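Local structure of 4-hydroxy-3-methylbut-2-enyl diphosphate reductase (Aquifex aeolicus, 3DNF) at residues E112-E126 / A153-Q167. The protein catalyses the last step of the non-mevalonate pathway, reducing hydroxymethylbutenyl diphosphate to isopentenyl and dimethylallyl diphosphate with an iron-sulfur cluster. Numbering follows the deposited sequence. Where two conformers were deposited one is given.
With F3S (Fe3-s4 cluster), chain E.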
loop_
_atom_site.group_PDB
_atom_site.type_symbol
_atom_site.label_atom_id
_atom_site.label_comp_id
_atom_site.label_asym_id
_atom_site.label_seq_id
_atom_site.Cartn_x
_atom_site.Cartn_y
_atom_site.Cartn_z
ATOM N N GLU B 112 -6.319 -0.938 18.483
ATOM C CA GLU B 112 -6.982 -1.774 17.502
ATOM C C GLU B 112 -6.202 -3.067 17.217
ATOM O O GLU B 112 -6.657 -3.864 16.435
ATOM C CB GLU B 112 -7.244 -0.960 16.220
ATOM C CG GLU B 112 -8.205 0.255 16.458
ATOM C CD GLU B 112 -8.379 1.172 15.234
ATOM O OE1 GLU B 112 -7.651 0.987 14.241
ATOM O OE2 GLU B 112 -9.234 2.095 15.262
ATOM N N GLY B 113 -5.051 -3.246 17.861
ATOM C CA GLY B 113 -4.355 -4.536 17.847
ATOM C C GLY B 113 -3.327 -4.629 16.720
ATOM O O GLY B 113 -2.901 -5.732 16.358
ATOM N N TYR B 114 -2.926 -3.498 16.150
ATOM C CA TYR B 114 -1.914 -3.539 15.071
ATOM C C TYR B 114 -0.471 -3.429 15.556
ATOM O O TYR B 114 -0.200 -2.769 16.570
ATOM C CB TYR B 114 -2.106 -2.390 14.052
ATOM C CG TYR B 114 -3.365 -2.510 13.246
ATOM C CD1 TYR B 114 -3.395 -3.272 12.091
ATOM C CD2 TYR B 114 -4.570 -1.905 13.683
ATOM C CE1 TYR B 114 -4.573 -3.407 11.358
ATOM C CE2 TYR B 114 -5.740 -2.026 12.958
ATOM C CZ TYR B 114 -5.738 -2.788 11.790
ATOM O OH TYR B 114 -6.887 -2.926 11.079
ATOM N N PHE B 115 0.446 -4.072 14.822
ATOM C CA PHE B 115 1.888 -3.811 14.953
ATOM C C PHE B 115 2.161 -2.565 14.083
ATOM O O PHE B 115 1.757 -2.535 12.949
ATOM C CB PHE B 115 2.670 -4.992 14.387
ATOM C CG PHE B 115 4.164 -4.808 14.413
ATOM C CD1 PHE B 115 4.896 -5.130 15.555
ATOM C CD2 PHE B 115 4.842 -4.318 13.288
ATOM C CE1 PHE B 115 6.299 -4.969 15.581
ATOM C CE2 PHE B 115 6.248 -4.151 13.302
ATOM C CZ PHE B 115 6.974 -4.495 14.442
ATOM N N VAL B 116 2.817 -1.559 14.635
ATOM C CA VAL B 116 2.895 -0.253 13.941
ATOM C C VAL B 116 4.195 -0.136 13.126
ATOM O O VAL B 116 5.302 -0.344 13.618
ATOM C CB VAL B 116 2.737 0.915 14.943
ATOM C CG1 VAL B 116 2.989 2.288 14.269
ATOM C CG2 VAL B 116 1.308 0.895 15.509
ATOM N N VAL B 117 4.037 0.310 11.882
ATOM C CA VAL B 117 5.144 0.758 11.083
ATOM C C VAL B 117 5.089 2.283 10.892
ATOM O O VAL B 117 4.076 2.816 10.468
ATOM C CB VAL B 117 5.102 0.039 9.734
ATOM C CG1 VAL B 117 5.963 0.773 8.699
ATOM C CG2 VAL B 117 5.533 -1.441 9.888
ATOM N N LEU B 118 6.136 2.958 11.323
ATOM C CA LEU B 118 6.259 4.415 11.137
ATOM C C LEU B 118 7.223 4.612 9.978
ATOM O O LEU B 118 8.402 4.327 10.120
ATOM C CB LEU B 118 6.798 5.063 12.420
ATOM C CG LEU B 118 7.166 6.546 12.457
ATOM C CD1 LEU B 118 5.979 7.372 11.993
ATOM C CD2 LEU B 118 7.590 6.900 13.912
ATOM N N VAL B 119 6.725 5.124 8.839
ATOM C CA VAL B 119 7.592 5.386 7.689
ATOM C C VAL B 119 8.249 6.769 7.871
ATOM O O VAL B 119 7.580 7.807 7.944
ATOM C CB VAL B 119 6.828 5.290 6.305
ATOM C CG1 VAL B 119 7.824 5.482 5.144
ATOM C CG2 VAL B 119 6.071 3.940 6.169
ATOM N N GLY B 120 9.558 6.764 8.056
ATOM C CA GLY B 120 10.262 8.016 8.345
ATOM C C GLY B 120 11.737 7.814 8.604
ATOM O O GLY B 120 12.248 6.701 8.490
ATOM N N GLU B 121 12.392 8.899 8.996
ATOM C CA GLU B 121 13.821 8.923 9.310
ATOM C C GLU B 121 14.079 8.551 10.783
ATOM O O GLU B 121 13.650 9.279 11.695
ATOM C CB GLU B 121 14.384 10.308 8.980
ATOM C CG GLU B 121 15.891 10.411 9.226
ATOM C CD GLU B 121 16.481 11.807 8.996
ATOM O OE1 GLU B 121 15.731 12.798 8.795
ATOM O OE2 GLU B 121 17.733 11.909 9.056
ATOM N N LYS B 122 14.751 7.416 11.007
ATOM C CA LYS B 122 14.964 6.880 12.375
ATOM C C LYS B 122 15.439 7.899 13.419
ATOM O O LYS B 122 14.848 8.026 14.501
ATOM C CB LYS B 122 15.912 5.682 12.366
ATOM C CG LYS B 122 15.334 4.463 11.653
ATOM C CD LYS B 122 16.275 3.296 11.657
ATOM C CE LYS B 122 15.628 2.145 10.917
ATOM N NZ LYS B 122 16.490 0.952 10.875
ATOM N N ASN B 123 16.463 8.663 13.079
ATOM C CA ASN B 123 17.035 9.590 14.064
ATOM C C ASN B 123 16.387 10.973 14.070
ATOM O O ASN B 123 16.862 11.894 14.742
ATOM C CB ASN B 123 18.556 9.703 13.879
ATOM C CG ASN B 123 19.293 10.015 15.189
ATOM O OD1 ASN B 123 18.911 9.536 16.271
ATOM N ND2 ASN B 123 20.361 10.813 15.094
ATOM N N HIS B 124 15.285 11.140 13.341
ATOM C CA HIS B 124 14.679 12.457 13.303
ATOM C C HIS B 124 13.907 12.701 14.587
ATOM O O HIS B 124 13.212 11.806 15.039
ATOM C CB HIS B 124 13.758 12.648 12.094
ATOM C CG HIS B 124 13.248 14.053 11.961
ATOM N ND1 HIS B 124 13.735 14.938 11.023
ATOM C CD2 HIS B 124 12.310 14.729 12.661
ATOM C CE1 HIS B 124 13.117 16.099 11.149
ATOM N NE2 HIS B 124 12.247 15.999 12.137
ATOM N N PRO B 125 14.018 13.919 15.166
ATOM C CA PRO B 125 13.256 14.204 16.413
ATOM C C PRO B 125 11.729 13.933 16.374
ATOM O O PRO B 125 11.135 13.517 17.398
ATOM C CB PRO B 125 13.548 15.685 16.664
ATOM C CG PRO B 125 14.863 15.950 15.952
ATOM C CD PRO B 125 14.822 15.079 14.734
ATOM N N GLU B 126 11.067 14.159 15.242
ATOM C CA GLU B 126 9.633 13.871 15.142
ATOM C C GLU B 126 9.388 12.360 15.352
ATOM O O GLU B 126 8.486 11.965 16.090
ATOM C CB GLU B 126 9.031 14.319 13.812
ATOM C CG GLU B 126 7.517 14.211 13.829
ATOM C CD GLU B 126 6.946 14.265 12.421
ATOM O OE1 GLU B 126 7.173 15.316 11.753
ATOM O OE2 GLU B 126 6.291 13.263 12.008
ATOM N N ALA B 153 8.042 -6.221 10.348
ATOM C CA ALA B 153 6.609 -6.056 10.224
ATOM C C ALA B 153 5.953 -7.239 9.495
ATOM O O ALA B 153 4.805 -7.573 9.782
ATOM C CB ALA B 153 6.241 -4.661 9.530
ATOM N N LEU B 154 6.694 -7.882 8.587
ATOM C CA LEU B 154 6.155 -9.020 7.822
ATOM C C LEU B 154 5.915 -10.272 8.673
ATOM O O LEU B 154 5.258 -11.219 8.230
ATOM C CB LEU B 154 7.036 -9.329 6.610
ATOM C CG LEU B 154 7.326 -8.168 5.642
ATOM C CD1 LEU B 154 7.956 -8.716 4.358
ATOM C CD2 LEU B 154 6.076 -7.282 5.325
ATOM N N LYS B 155 6.425 -10.252 9.899
ATOM C CA LYS B 155 6.232 -11.337 10.867
ATOM C C LYS B 155 4.838 -11.272 11.483
ATOM O O LYS B 155 4.382 -12.232 12.096
ATOM C CB LYS B 155 7.283 -11.241 11.977
ATOM C CG LYS B 155 8.698 -11.539 11.521
ATOM C CD LYS B 155 9.659 -11.293 12.665
ATOM C CE LYS B 155 11.072 -11.642 12.259
ATOM N NZ LYS B 155 12.016 -11.231 13.342
ATOM N N HIS B 156 4.141 -10.158 11.292
ATOM C CA HIS B 156 2.855 -9.947 11.943
ATOM C C HIS B 156 1.716 -10.079 10.946
ATOM O O HIS B 156 1.894 -9.791 9.762
ATOM C CB HIS B 156 2.826 -8.554 12.599
ATOM C CG HIS B 156 3.770 -8.446 13.747
ATOM N ND1 HIS B 156 5.109 -8.152 13.591
ATOM C CD2 HIS B 156 3.590 -8.678 15.065
ATOM C CE1 HIS B 156 5.714 -8.197 14.766
ATOM N NE2 HIS B 156 4.806 -8.489 15.681
ATOM N N GLU B 157 0.529 -10.407 11.434
ATOM C CA GLU B 157 -0.602 -10.601 10.531
ATOM C C GLU B 157 -1.350 -9.303 10.294
ATOM O O GLU B 157 -2.004 -9.160 9.276
ATOM C CB GLU B 157 -1.544 -11.653 11.069
ATOM C CG GLU B 157 -0.863 -13.013 11.117
ATOM C CD GLU B 157 -1.809 -14.140 11.457
ATOM O OE1 GLU B 157 -2.851 -13.870 12.098
ATOM O OE2 GLU B 157 -1.499 -15.304 11.096
ATOM N N ARG B 158 -1.301 -8.408 11.280
ATOM C CA ARG B 158 -1.992 -7.110 11.187
ATOM C C ARG B 158 -1.018 -5.972 11.430
ATOM O O ARG B 158 -0.446 -5.830 12.521
ATOM C CB ARG B 158 -3.166 -7.024 12.141
ATOM C CG ARG B 158 -4.110 -8.256 12.017
ATOM C CD ARG B 158 -5.190 -8.211 13.081
ATOM N NE ARG B 158 -6.180 -7.170 12.825
ATOM C CZ ARG B 158 -6.460 -6.183 13.672
ATOM N NH1 ARG B 158 -5.824 -6.104 14.824
ATOM N NH2 ARG B 158 -7.396 -5.296 13.379
ATOM N N VAL B 159 -0.817 -5.179 10.379
ATOM C CA VAL B 159 0.154 -4.098 10.421
ATOM C C VAL B 159 -0.545 -2.762 10.188
ATOM O O VAL B 159 -1.319 -2.627 9.248
ATOM C CB VAL B 159 1.344 -4.267 9.412
ATOM C CG1 VAL B 159 2.248 -3.028 9.414
ATOM C CG2 VAL B 159 2.137 -5.530 9.722
ATOM N N GLY B 160 -0.312 -1.812 11.103
ATOM C CA GLY B 160 -0.780 -0.427 10.920
ATOM C C GLY B 160 0.344 0.494 10.507
ATOM O O GLY B 160 1.408 0.543 11.149
ATOM N N ILE B 161 0.076 1.337 9.489
ATOM C CA ILE B 161 1.117 2.129 8.911
ATOM C C ILE B 161 0.803 3.608 9.020
ATOM O O ILE B 161 -0.293 4.032 8.615
ATOM C CB ILE B 161 1.386 1.722 7.430
ATOM C CG1 ILE B 161 1.672 0.230 7.383
ATOM C CG2 ILE B 161 2.548 2.520 6.791
ATOM C CD1 ILE B 161 1.748 -0.347 5.977
ATOM N N VAL B 162 1.763 4.346 9.584
ATOM C CA VAL B 162 1.683 5.813 9.617
ATOM C C VAL B 162 2.966 6.430 9.009
ATOM O O VAL B 162 3.911 5.703 8.649
ATOM C CB VAL B 162 1.428 6.362 11.043
ATOM C CG1 VAL B 162 0.073 5.858 11.534
ATOM C CG2 VAL B 162 2.562 6.015 11.972
ATOM N N ALA B 163 2.980 7.759 8.859
ATOM C CA ALA B 163 4.115 8.442 8.233
ATOM C C ALA B 163 4.617 9.585 9.096
ATOM O O ALA B 163 3.850 10.268 9.798
ATOM C CB ALA B 163 3.742 8.992 6.852
ATOM N N GLN B 164 5.926 9.759 9.074
ATOM C CA GLN B 164 6.508 11.013 9.516
ATOM C C GLN B 164 5.856 12.108 8.645
ATOM O O GLN B 164 5.607 11.902 7.457
ATOM C CB GLN B 164 8.011 10.955 9.308
ATOM C CG GLN B 164 8.777 12.171 9.848
ATOM C CD GLN B 164 10.231 12.162 9.426
ATOM O OE1 GLN B 164 10.697 11.205 8.808
ATOM N NE2 GLN B 164 10.967 13.225 9.759
ATOM N N THR B 165 5.503 13.241 9.251
ATOM C CA THR B 165 4.732 14.294 8.524
ATOM C C THR B 165 5.378 14.744 7.211
ATOM O O THR B 165 4.681 15.073 6.234
ATOM C CB THR B 165 4.448 15.532 9.396
ATOM O OG1 THR B 165 5.684 16.151 9.825
ATOM C CG2 THR B 165 3.550 15.158 10.645
ATOM N N THR B 166 6.712 14.773 7.208
ATOM C CA THR B 166 7.506 15.187 6.036
ATOM C C THR B 166 7.962 14.035 5.145
ATOM O O THR B 166 8.757 14.242 4.237
ATOM C CB THR B 166 8.740 15.987 6.485
ATOM O OG1 THR B 166 9.468 15.190 7.428
ATOM C CG2 THR B 166 8.297 17.262 7.159
ATOM N N GLN B 167 7.453 12.828 5.381
ATOM C CA GLN B 167 7.826 11.671 4.552
ATOM C C GLN B 167 7.439 11.906 3.081
ATOM O O GLN B 167 6.339 12.339 2.783
ATOM C CB GLN B 167 7.156 10.393 5.096
ATOM C CG GLN B 167 7.352 9.154 4.199
ATOM C CD GLN B 167 8.794 8.781 4.053
ATOM O OE1 GLN B 167 9.540 8.712 5.035
ATOM N NE2 GLN B 167 9.221 8.566 2.814
HETATM FE FE1 F3S E . 3.236 20.228 8.248
HETATM FE FE3 F3S E . 3.155 20.814 10.893
HETATM FE FE4 F3S E . 4.629 21.930 9.263
HETATM S S1 F3S E . 3.318 18.749 9.951
HETATM S S2 F3S E . 5.202 21.003 7.385
HETATM S S3 F3S E . 2.476 22.167 9.188
HETATM S S4 F3S E . 5.168 21.817 11.371
HETATM O O HOH W 1 -9.273 -3.642 14.628
HETATM O O HOH W 2 -4.095 -8.099 16.578
HETATM O O HOH W 3 13.401 13.425 8.112
HETATM O O HOH W 4 9.306 15.691 10.198
#
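Phe-115 and His-156 meet in an offset stack, centroids 3.9 Å apart and planes 13° from parallel; Phe-115 opens strand 115-119 and His-156 comes just before strand 158-163, the parallel central strands of a four-stranded sheet. With CG anti to the backbone N (chi1 177°), the phenyl ring lays CD1 over the imidazole face and brings CE2 to Ala-153 CB, 3.8 Å away. Were an alanine here instead of the phenyl ring, His-156 would probably lose its stacking partner and a gap would open beside Ala-153. Next to Phe-115 the packing is tight, Val-117 CG2 pressing on Ala-153 CB at 3.3 Å; Val-117 also touches Val-159, and Val-119 meets Ile-161 on the same face. Six backbone bonds alternate between the strands, from Phe-115 N to Val-119 O.

The loose side is the watery end at Arg-158. Its NH1 hydrogen-bonds to a lone pair of Glu-112 O, 2.9 Å away in the guanidinium plane, while CZ stands over the Tyr-114 ring in a cation-pi contact; two waters bridge the guanidinium to the carbonyls of Glu-112 and Gly-113, and NH2 also forms a salt bridge with Glu-185.

Open alpha/beta folds gather functional groups at the C-terminal ends of parallel strands, as here. Gln-164 OE1 accepts a hydrogen bond from Glu-121 N (2.9 Å), and its NE2 sits over a face of His-124, predicted to bind substrate. Thr-165 grips Glu-126, the predicted proton donor, twice: OG1 donates to OE1 at 2.6 Å, and the backbone N to OE2 at 2.9 Å. With Thr-165 CB 3.5 Å from cluster sulfur S1, this chemistry is consistent with Thr-165 linking the Glu-126 carboxylate to the cluster and limiting its rotation.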